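Local coordinates for StAR-related lipid transfer protein 13 (Homo sapiens, PDB 2PSO), which acts as a GTPase-activating protein for RhoA and perhaps Cdc42, represented here by its lipid-binding START domain, at residues G168-I180 against R189-H201. Sequence-based numbering, arbitrary orientation.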
ATOM      1  N   GLY A 168      -0.214   8.381  17.860  1.00 59.00           N
ATOM      2  CA  GLY A 168      -0.035   9.602  17.083  1.00 54.14           C
ATOM      3  C   GLY A 168      -1.172  10.067  16.193  1.00 50.57           C
ATOM      4  O   GLY A 168      -2.101  10.720  16.661  1.00 49.63           O
ATOM      5  N   VAL A 169      -1.081   9.754  14.901  1.00 47.12           N
ATOM      6  CA  VAL A 169      -1.945  10.373  13.890  1.00 46.12           C
ATOM      7  C   VAL A 169      -2.723   9.366  13.055  1.00 44.87           C
ATOM      8  O   VAL A 169      -2.133   8.671  12.228  1.00 49.59           O
ATOM      9  CB  VAL A 169      -1.113  11.204  12.865  1.00 46.57           C
ATOM     10  CG1 VAL A 169      -2.027  12.062  11.967  1.00 44.92           C
ATOM     11  CG2 VAL A 169      -0.072  12.068  13.562  1.00 47.31           C
ATOM     12  N   ARG A 170      -4.036   9.307  13.233  1.00 40.73           N
ATOM     13  CA  ARG A 170      -4.872   8.489  12.361  1.00 40.76           C
ATOM     14  C   ARG A 170      -4.623   8.766  10.898  1.00 39.06           C
ATOM     15  O   ARG A 170      -4.782   9.890  10.451  1.00 43.74           O
ATOM     16  CB  ARG A 170      -6.339   8.775  12.620  1.00 40.50           C
ATOM     17  CG  ARG A 170      -6.921   7.986  13.756  1.00 44.01           C
ATOM     18  CD  ARG A 170      -7.059   6.512  13.402  1.00 43.06           C
ATOM     19  NE  ARG A 170      -8.408   6.057  13.717  1.00 43.58           N
ATOM     20  CZ  ARG A 170      -8.826   5.748  14.939  1.00 42.87           C
ATOM     21  NH1 ARG A 170      -7.987   5.811  15.966  1.00 40.37           N
ATOM     22  NH2 ARG A 170     -10.082   5.346  15.126  1.00 44.24           N
ATOM     23  N   ALA A 171      -4.244   7.753  10.136  1.00 35.68           N
ATOM     24  CA  ALA A 171      -4.195   7.932   8.700  1.00 34.36           C
ATOM     25  C   ALA A 171      -5.587   7.697   8.102  1.00 34.69           C
ATOM     26  O   ALA A 171      -6.570   7.558   8.820  1.00 32.12           O
ATOM     27  CB  ALA A 171      -3.177   7.006   8.077  1.00 35.35           C
ATOM     28  N   VAL A 172      -5.668   7.700   6.777  1.00 35.70           N
ATOM     29  CA  VAL A 172      -6.909   7.413   6.076  1.00 34.71           C
ATOM     30  C   VAL A 172      -6.552   6.543   4.867  1.00 34.48           C
ATOM     31  O   VAL A 172      -6.131   7.044   3.813  1.00 34.94           O
ATOM     32  CB  VAL A 172      -7.647   8.697   5.612  1.00 35.16           C
ATOM     33  CG1 VAL A 172      -8.920   8.344   4.827  1.00 36.11           C
ATOM     34  CG2 VAL A 172      -8.004   9.598   6.793  1.00 35.71           C
ATOM     35  N   VAL A 173      -6.673   5.233   5.043  1.00 30.36           N
ATOM     36  CA  VAL A 173      -6.508   4.326   3.944  1.00 25.81           C
ATOM     37  C   VAL A 173      -7.743   4.561   3.081  1.00 27.96           C
ATOM     38  O   VAL A 173      -8.830   4.146   3.435  1.00 25.19           O
ATOM     39  CB  VAL A 173      -6.384   2.860   4.448  1.00 22.64           C
ATOM     40  CG1 VAL A 173      -6.508   1.852   3.306  1.00 19.38           C
ATOM     41  CG2 VAL A 173      -5.070   2.667   5.152  1.00 14.66           C
ATOM     42  N   MET A 174      -7.574   5.296   1.981  1.00 31.60           N
ATOM     43  CA  MET A 174      -8.687   5.624   1.088  1.00 32.96           C
ATOM     44  C   MET A 174      -8.902   4.447   0.158  1.00 31.20           C
ATOM     45  O   MET A 174     -10.035   3.993  -0.058  1.00 27.04           O
ATOM     46  CB  MET A 174      -8.382   6.884   0.279  1.00 34.46           C
ATOM     47  CG  MET A 174      -7.943   8.102   1.119  1.00 37.71           C
ATOM     48  SD  MET A 174      -7.349   9.548   0.154  1.00 38.00           S
ATOM     49  CE  MET A 174      -8.523   9.570  -1.205  1.00 36.00           C
ATOM     50  N   ASP A 175      -7.788   3.958  -0.374  1.00 32.16           N
ATOM     51  CA  ASP A 175      -7.736   2.720  -1.137  1.00 33.15           C
ATOM     52  C   ASP A 175      -6.561   1.900  -0.651  1.00 33.02           C
ATOM     53  O   ASP A 175      -5.491   2.442  -0.343  1.00 34.79           O
ATOM     54  CB  ASP A 175      -7.522   3.004  -2.614  1.00 36.17           C
ATOM     55  CG  ASP A 175      -8.807   3.109  -3.378  1.00 38.58           C
ATOM     56  OD1 ASP A 175      -9.844   3.394  -2.753  1.00 38.50           O
ATOM     57  OD2 ASP A 175      -8.778   2.901  -4.612  1.00 41.78           O
ATOM     58  N   SER A 176      -6.768   0.592  -0.563  1.00 29.57           N
ATOM     59  CA  SER A 176      -5.677  -0.343  -0.345  1.00 22.43           C
ATOM     60  C   SER A 176      -6.152  -1.683  -0.788  1.00 21.47           C
ATOM     61  O   SER A 176      -7.157  -2.208  -0.263  1.00 21.13           O
ATOM     62  CB  SER A 176      -5.304  -0.442   1.116  1.00 22.35           C
ATOM     63  OG  SER A 176      -4.163  -1.277   1.263  1.00 22.42           O
ATOM     64  N   GLN A 177      -5.456  -2.253  -1.757  1.00 15.12           N
ATOM     65  CA  GLN A 177      -5.843  -3.567  -2.151  1.00 19.95           C
ATOM     66  C   GLN A 177      -4.672  -4.398  -2.588  1.00 20.65           C
ATOM     67  O   GLN A 177      -3.892  -3.976  -3.440  1.00 20.37           O
ATOM     68  CB  GLN A 177      -6.996  -3.567  -3.174  1.00 22.92           C
ATOM     69  CG  GLN A 177      -6.775  -2.754  -4.432  1.00 29.98           C
ATOM     70  CD  GLN A 177      -7.592  -1.453  -4.484  1.00 32.04           C
ATOM     71  OE1 GLN A 177      -8.306  -1.089  -3.539  1.00 31.86           O
ATOM     72  NE2 GLN A 177      -7.485  -0.751  -5.605  1.00 34.92           N
ATOM     73  N   TYR A 178      -4.526  -5.574  -1.974  1.00 20.36           N
ATOM     74  CA  TYR A 178      -3.480  -6.495  -2.397  1.00 20.16           C
ATOM     75  C   TYR A 178      -4.110  -7.447  -3.390  1.00 20.92           C
ATOM     76  O   TYR A 178      -5.155  -8.024  -3.100  1.00 19.97           O
ATOM     77  CB  TYR A 178      -2.833  -7.238  -1.217  1.00 15.84           C
ATOM     78  CG  TYR A 178      -1.987  -6.365  -0.304  1.00 13.34           C
ATOM     79  CD1 TYR A 178      -2.556  -5.705   0.791  1.00 12.78           C
ATOM     80  CD2 TYR A 178      -0.636  -6.201  -0.524  1.00 14.18           C
ATOM     81  CE1 TYR A 178      -1.809  -4.893   1.635  1.00  7.50           C
ATOM     82  CE2 TYR A 178       0.136  -5.387   0.318  1.00 16.03           C
ATOM     83  CZ  TYR A 178      -0.477  -4.737   1.396  1.00 16.32           C
ATOM     84  OH  TYR A 178       0.267  -3.928   2.233  1.00 18.92           O
ATOM     85  N   LEU A 179      -3.494  -7.557  -4.570  1.00 22.32           N
ATOM     86  CA  LEU A 179      -3.871  -8.562  -5.558  1.00 25.18           C
ATOM     87  C   LEU A 179      -2.721  -9.538  -5.696  1.00 26.73           C
ATOM     88  O   LEU A 179      -1.600  -9.150  -6.046  1.00 29.58           O
ATOM     89  CB  LEU A 179      -4.188  -7.937  -6.918  1.00 25.89           C
ATOM     90  CG  LEU A 179      -5.068  -6.684  -6.920  1.00 30.19           C
ATOM     91  CD1 LEU A 179      -5.313  -6.180  -8.324  1.00 30.49           C
ATOM     92  CD2 LEU A 179      -6.391  -6.948  -6.232  1.00 32.17           C
ATOM     93  N   ILE A 180      -2.987 -10.804  -5.399  1.00 26.61           N
ATOM     94  CA  ILE A 180      -1.959 -11.845  -5.468  1.00 27.89           C
ATOM     95  C   ILE A 180      -2.376 -12.859  -6.487  1.00 29.41           C
ATOM     96  O   ILE A 180      -3.457 -13.438  -6.376  1.00 32.11           O
ATOM     97  CB  ILE A 180      -1.835 -12.570  -4.135  1.00 27.27           C
ATOM     98  CG1 ILE A 180      -2.028 -11.575  -2.978  1.00 26.53           C
ATOM     99  CG2 ILE A 180      -0.525 -13.296  -4.040  1.00 24.03           C
ATOM    100  CD1 ILE A 180      -1.326 -11.972  -1.743  1.00 24.80           C
ATOM    101  N   ARG A 189       2.876 -13.287  -8.202  1.00 29.47           N
ATOM    102  CA  ARG A 189       3.030 -11.867  -8.475  1.00 28.98           C
ATOM    103  C   ARG A 189       2.198 -11.144  -7.401  1.00 24.09           C
ATOM    104  O   ARG A 189       0.987 -11.323  -7.325  1.00 24.63           O
ATOM    105  CB  ARG A 189       2.522 -11.559  -9.896  1.00 32.50           C
ATOM    106  CG  ARG A 189       2.464 -10.082 -10.310  1.00 38.78           C
ATOM    107  CD  ARG A 189       3.394  -9.739 -11.480  1.00 42.41           C
ATOM    108  NE  ARG A 189       4.768  -9.428 -11.063  1.00 47.14           N
ATOM    109  CZ  ARG A 189       5.357  -8.237 -11.207  1.00 49.21           C
ATOM    110  NH1 ARG A 189       6.618  -8.055 -10.804  1.00 46.86           N
ATOM    111  NH2 ARG A 189       4.684  -7.225 -11.765  1.00 50.41           N
ATOM    112  N   LEU A 190       2.847 -10.358  -6.555  1.00 18.38           N
ATOM    113  CA  LEU A 190       2.128  -9.577  -5.563  1.00 18.13           C
ATOM    114  C   LEU A 190       1.964  -8.136  -6.013  1.00 18.51           C
ATOM    115  O   LEU A 190       2.938  -7.487  -6.358  1.00 24.26           O
ATOM    116  CB  LEU A 190       2.898  -9.598  -4.249  1.00 18.96           C
ATOM    117  CG  LEU A 190       2.430  -8.659  -3.119  1.00 17.28           C
ATOM    118  CD1 LEU A 190       1.028  -8.897  -2.755  1.00 13.32           C
ATOM    119  CD2 LEU A 190       3.310  -8.867  -1.912  1.00 16.77           C
ATOM    120  N   THR A 191       0.749  -7.615  -6.000  1.00 17.07           N
ATOM    121  CA  THR A 191       0.549  -6.225  -6.395  1.00 14.52           C
ATOM    122  C   THR A 191      -0.255  -5.465  -5.358  1.00 17.00           C
ATOM    123  O   THR A 191      -1.394  -5.828  -5.052  1.00 19.81           O
ATOM    124  CB  THR A 191      -0.167  -6.126  -7.738  1.00 15.67           C
ATOM    125  OG1 THR A 191       0.694  -6.611  -8.772  1.00 18.19           O
ATOM    126  CG2 THR A 191      -0.556  -4.693  -8.050  1.00 16.07           C
ATOM    127  N   HIS A 192       0.337  -4.414  -4.805  1.00 16.92           N
ATOM    128  CA  HIS A 192      -0.391  -3.524  -3.920  1.00 18.08           C
ATOM    129  C   HIS A 192      -0.765  -2.158  -4.556  1.00 22.78           C
ATOM    130  O   HIS A 192       0.096  -1.286  -4.743  1.00 25.74           O
ATOM    131  CB  HIS A 192       0.414  -3.301  -2.659  1.00 12.75           C
ATOM    132  CG  HIS A 192      -0.350  -2.607  -1.588  1.00 11.51           C
ATOM    133  ND1 HIS A 192       0.262  -1.863  -0.598  1.00 11.94           N
ATOM    134  CD2 HIS A 192      -1.680  -2.539  -1.345  1.00 12.34           C
ATOM    135  CE1 HIS A 192      -0.661  -1.359   0.206  1.00 10.96           C
ATOM    136  NE2 HIS A 192      -1.848  -1.763  -0.220  1.00 14.48           N
ATOM    137  N   ILE A 193      -2.044  -1.975  -4.877  1.00 23.03           N
ATOM    138  CA  ILE A 193      -2.544  -0.663  -5.253  1.00 24.66           C
ATOM    139  C   ILE A 193      -3.140   0.101  -4.079  1.00 24.72           C
ATOM    140  O   ILE A 193      -4.217  -0.245  -3.615  1.00 27.64           O
ATOM    141  CB  ILE A 193      -3.668  -0.759  -6.289  1.00 26.49           C
ATOM    142  CG1 ILE A 193      -3.174  -1.464  -7.549  1.00 26.32           C
ATOM    143  CG2 ILE A 193      -4.205   0.652  -6.623  1.00 26.63           C
ATOM    144  CD1 ILE A 193      -4.288  -2.062  -8.359  1.00 26.57           C
ATOM    145  N   CYS A 194      -2.490   1.163  -3.625  1.00 24.35           N
ATOM    146  CA  CYS A 194      -3.098   1.955  -2.572  1.00 25.59           C
ATOM    147  C   CYS A 194      -2.963   3.489  -2.672  1.00 28.84           C
ATOM    148  O   CYS A 194      -2.283   4.030  -3.537  1.00 25.99           O
ATOM    149  CB  CYS A 194      -2.550   1.518  -1.246  1.00 25.53           C
ATOM    150  SG  CYS A 194      -0.938   2.208  -1.015  1.00 27.74           S
ATOM    151  N   ARG A 195      -3.619   4.159  -1.729  1.00 32.22           N
ATOM    152  CA  ARG A 195      -3.808   5.590  -1.710  1.00 31.84           C
ATOM    153  C   ARG A 195      -4.121   5.933  -0.268  1.00 33.81           C
ATOM    154  O   ARG A 195      -5.247   5.776   0.193  1.00 34.13           O
ATOM    155  CB  ARG A 195      -5.011   5.967  -2.579  1.00 32.64           C
ATOM    156  CG  ARG A 195      -5.214   7.483  -2.779  1.00 33.66           C
ATOM    157  CD  ARG A 195      -6.465   7.835  -3.615  1.00 31.91           C
ATOM    158  NE  ARG A 195      -6.368   9.190  -4.152  1.00 33.38           N
ATOM    159  CZ  ARG A 195      -7.339   9.887  -4.747  1.00 33.75           C
ATOM    160  NH1 ARG A 195      -8.559   9.392  -4.912  1.00 32.00           N
ATOM    161  NH2 ARG A 195      -7.069  11.105  -5.199  1.00 34.07           N
ATOM    162  N   ILE A 196      -3.112   6.379   0.459  1.00 36.17           N
ATOM    163  CA  ILE A 196      -3.290   6.690   1.861  1.00 39.62           C
ATOM    164  C   ILE A 196      -3.108   8.189   2.080  1.00 45.76           C
ATOM    165  O   ILE A 196      -2.327   8.836   1.378  1.00 48.50           O
ATOM    166  CB  ILE A 196      -2.286   5.911   2.714  1.00 38.34           C
ATOM    167  CG1 ILE A 196      -2.228   4.458   2.230  1.00 39.87           C
ATOM    168  CG2 ILE A 196      -2.660   5.964   4.180  1.00 37.84           C
ATOM    169  CD1 ILE A 196      -1.323   3.559   3.048  1.00 40.15           C
ATOM    170  N   ASP A 197      -3.853   8.736   3.036  1.00 47.94           N
ATOM    171  CA  ASP A 197      -3.711  10.108   3.461  1.00 48.87           C
ATOM    172  C   ASP A 197      -3.177  10.097   4.892  1.00 51.41           C
ATOM    173  O   ASP A 197      -3.955  10.127   5.846  1.00 51.40           O
ATOM    174  CB  ASP A 197      -5.083  10.786   3.396  1.00 52.10           C
ATOM    175  CG  ASP A 197      -5.056  12.263   3.807  1.00 54.03           C
ATOM    176  OD1 ASP A 197      -4.063  12.723   4.405  1.00 54.17           O
ATOM    177  OD2 ASP A 197      -6.059  12.967   3.544  1.00 55.92           O
ATOM    178  N   LEU A 198      -1.853  10.033   5.050  1.00 54.98           N
ATOM    179  CA  LEU A 198      -1.243  10.279   6.355  1.00 57.86           C
ATOM    180  C   LEU A 198      -1.522  11.742   6.560  1.00 62.83           C
ATOM    181  O   LEU A 198      -1.406  12.523   5.615  1.00 65.92           O
ATOM    182  CB  LEU A 198       0.267  10.066   6.347  1.00 57.75           C
ATOM    183  CG  LEU A 198       0.984   8.883   5.677  1.00 60.23           C
ATOM    184  CD1 LEU A 198       0.309   7.525   5.952  1.00 60.43           C
ATOM    185  CD2 LEU A 198       1.169   9.114   4.173  1.00 60.76           C
ATOM    186  N   LYS A 199      -1.895  12.144   7.764  1.00 66.86           N
ATOM    187  CA  LYS A 199      -2.322  13.531   7.930  1.00 71.06           C
ATOM    188  C   LYS A 199      -1.229  14.518   8.399  1.00 73.67           C
ATOM    189  O   LYS A 199      -1.040  14.717   9.599  1.00 75.18           O
ATOM    190  CB  LYS A 199      -3.580  13.605   8.802  1.00 70.73           C
ATOM    191  CG  LYS A 199      -4.794  12.987   8.124  1.00 71.00           C
ATOM    192  CD  LYS A 199      -6.088  13.592   8.629  1.00 71.65           C
ATOM    193  CE  LYS A 199      -7.258  13.205   7.735  1.00 71.86           C
ATOM    194  NZ  LYS A 199      -8.564  13.689   8.268  1.00 71.28           N
ATOM    195  N   GLY A 200      -0.514  15.134   7.458  1.00 74.78           N
ATOM    196  CA  GLY A 200       0.356  16.255   7.821  1.00 79.58           C
ATOM    197  C   GLY A 200       1.789  16.285   7.314  1.00 81.86           C
ATOM    198  O   GLY A 200       2.700  16.678   8.037  1.00 80.89           O
ATOM    199  N   HIS A 201       1.994  15.868   6.072  1.00 85.10           N
ATOM    200  CA  HIS A 201       3.289  16.020   5.426  1.00 87.66           C
ATOM    201  C   HIS A 201       3.044  16.827   4.172  1.00 89.49           C
ATOM    202  O   HIS A 201       1.900  17.168   3.872  1.00 89.64           O
ATOM    203  CB  HIS A 201       3.902  14.666   5.054  1.00 88.92           C
ATOM    204  CG  HIS A 201       4.258  13.810   6.231  1.00 90.04           C
ATOM    205  ND1 HIS A 201       3.726  12.551   6.422  1.00 90.03           N
ATOM    206  CD2 HIS A 201       5.095  14.027   7.273  1.00 90.35           C
ATOM    207  CE1 HIS A 201       4.218  12.032   7.534  1.00 90.33           C
ATOM    208  NE2 HIS A 201       5.049  12.907   8.070  1.00 91.03           N
TER
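A chi1 of -170° swings the H192 imidazole away from its own backbone N, and CG of Y178 stands anti to its carbonyl carbon (chi1 -69°); the two rings of this non-hydrogen-bonded antiparallel pair thus stack face to face, centroids 3.8 Å apart and planes 8° from parallel. CD2 of H192 lies over the centre of the phenol and CZ of Y178 over that of the imidazole, while H192 NE2 hydrogen-bonds S176 OG at 2.8 Å. Stack and bond together should hold the imidazole's rotation, and Y178 OH reaches on to E217 of helix 209-223. On the same face CD1 of L190 sits at the phenol edge, 3.9 Å from CD2 of Y178, and also packs against CD1 of I180. Farther along, M174 N and D175 N both donate to R195 O, the first at 3.0 Å, so two residues face one and the register shifts by one. R195 points to the other face of the sheet, where M174, bent at chi3, lays CE over one face of the guanidinium, toward its rim; D70 forms a salt bridge with NH1 and L74 O accepts from NH2. The segments form an antiparallel hairpin with a classic beta bulge, part of the curved START-domain sheet, its Y178-H192 face packed against helices 87-96 and 209-223.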